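PDB 5VIP: MdcE from Pseudomonas aeruginosa, which is the gamma subunit of a biotin-independent malonate decarboxylase and probably has transferase activity. Local coordinates for residues I172-P177 and V241-C246. Numbering follows the deposited sequence.
Sequences IALHDP and VRVRTC
A thiol sulfur, not a methyl, makes the closest approach to the strand: SG of Cys246, on helix 237-254, lies against three side-chain carbons of Ile172, on strand 170-174. Ile172 CD1 comes to 3.7 Å from Cys246 SG, and Ile172 CG2 to 4.1 Å, with CG1 slightly farther. The CB of Cys246 points toward the strand, and SG, anti to the backbone N (chi1 -171°), is set against Ile172. Ile172 meets it with a branched surface; chi1 (-63°) places CG1 anti to the carbonyl carbon, and a nearly extended chi2 (160°) reaches CD1 out to the helix while CG2 closes on the same sulfur. One helical turn earlier, Val243 makes a looser contact, its CG2 lying 4.3 Å from CD2 of Leu174. The CB of Leu174 does not point at the helix, but the long, forked side chain brings CD2 near the valine methyl. Leu227 of the neighbouring strand 225-227 touches Ile172, Val243 and Cys246, and Trp28 of helix 24-33 covers Leu174 and Val243, joining both pairs into one core. With four buried, apolar side chains and no polar bond between the segments, the helix is held to the sheet here by van der Waals packing and the exclusion of water.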
# COMPACT_ATOMS: atom_id res chain seq x y z
N ILE A 172 15.69 1.35 7.54
CA ILE A 172 16.96 2.06 7.75
C ILE A 172 17.15 3.06 6.63
O ILE A 172 17.01 2.71 5.46
CB ILE A 172 18.16 1.09 7.78
CG1 ILE A 172 18.03 0.13 8.96
CG2 ILE A 172 19.50 1.86 7.80
CD1 ILE A 172 18.88 -1.14 8.81
N ALA A 173 17.45 4.31 6.98
CA ALA A 173 17.65 5.33 5.96
C ALA A 173 19.07 5.88 6.02
O ALA A 173 19.62 6.04 7.10
CB ALA A 173 16.64 6.46 6.12
N LEU A 174 19.64 6.18 4.86
CA LEU A 174 20.87 6.96 4.82
C LEU A 174 20.55 8.41 5.19
O LEU A 174 19.53 8.97 4.77
CB LEU A 174 21.53 6.88 3.45
CG LEU A 174 21.82 5.44 3.00
CD1 LEU A 174 22.56 5.40 1.69
CD2 LEU A 174 22.56 4.67 4.08
N HIS A 175 21.41 9.01 6.02
CA HIS A 175 21.17 10.37 6.49
C HIS A 175 21.79 11.33 5.48
O HIS A 175 22.94 11.76 5.63
CB HIS A 175 21.76 10.57 7.89
CG HIS A 175 21.40 11.88 8.52
ND1 HIS A 175 22.24 12.98 8.48
CD2 HIS A 175 20.30 12.27 9.20
CE1 HIS A 175 21.67 13.99 9.12
NE2 HIS A 175 20.49 13.59 9.56
N ASP A 176 21.01 11.65 4.45
CA ASP A 176 21.50 12.41 3.30
C ASP A 176 20.34 13.20 2.69
O ASP A 176 19.20 12.73 2.69
CB ASP A 176 22.11 11.45 2.28
CG ASP A 176 22.42 12.11 0.96
OD1 ASP A 176 23.50 12.70 0.85
OD2 ASP A 176 21.59 12.02 0.03
N PRO A 177 20.62 14.42 2.18
CA PRO A 177 19.55 15.28 1.66
C PRO A 177 18.82 14.71 0.45
O PRO A 177 17.72 15.17 0.13
CB PRO A 177 20.29 16.57 1.28
CG PRO A 177 21.50 16.57 2.11
CD PRO A 177 21.91 15.13 2.22
N VAL A 241 30.88 -1.21 4.73
CA VAL A 241 31.07 -1.88 6.01
C VAL A 241 30.06 -1.41 7.05
O VAL A 241 29.50 -2.22 7.79
CB VAL A 241 32.51 -1.65 6.55
CG1 VAL A 241 32.64 -2.13 7.99
CG2 VAL A 241 33.52 -2.35 5.65
N ARG A 242 29.83 -0.10 7.13
CA ARG A 242 28.88 0.43 8.09
C ARG A 242 27.46 -0.05 7.77
O ARG A 242 26.71 -0.43 8.66
CB ARG A 242 28.94 1.96 8.15
CG ARG A 242 30.21 2.51 8.83
CD ARG A 242 30.18 4.04 9.00
NE ARG A 242 30.57 4.74 7.78
CZ ARG A 242 31.82 5.09 7.49
NH1 ARG A 242 32.80 4.84 8.34
NH2 ARG A 242 32.08 5.71 6.34
N VAL A 243 27.10 -0.02 6.49
CA VAL A 243 25.75 -0.43 6.09
C VAL A 243 25.53 -1.93 6.28
O VAL A 243 24.51 -2.35 6.81
CB VAL A 243 25.45 -0.03 4.63
CG1 VAL A 243 24.13 -0.68 4.15
CG2 VAL A 243 25.38 1.47 4.52
N ARG A 244 26.51 -2.74 5.89
CA ARG A 244 26.41 -4.19 6.10
C ARG A 244 26.27 -4.52 7.57
O ARG A 244 25.49 -5.40 7.95
CB ARG A 244 27.62 -4.91 5.51
CG ARG A 244 27.47 -5.22 4.03
CD ARG A 244 28.72 -5.79 3.41
NE ARG A 244 28.47 -6.08 2.00
CZ ARG A 244 29.43 -6.28 1.10
NH1 ARG A 244 30.70 -6.22 1.45
NH2 ARG A 244 29.10 -6.53 -0.17
N THR A 245 27.00 -3.79 8.41
CA THR A 245 26.94 -3.99 9.85
C THR A 245 25.54 -3.70 10.38
O THR A 245 24.97 -4.49 11.13
CB THR A 245 27.95 -3.10 10.58
OG1 THR A 245 29.27 -3.48 10.19
CG2 THR A 245 27.81 -3.25 12.09
N CYS A 246 25.00 -2.56 9.96
CA CYS A 246 23.67 -2.13 10.39
C CYS A 246 22.59 -3.10 9.91
O CYS A 246 21.70 -3.47 10.69
CB CYS A 246 23.41 -0.72 9.88
SG CYS A 246 21.90 0.05 10.54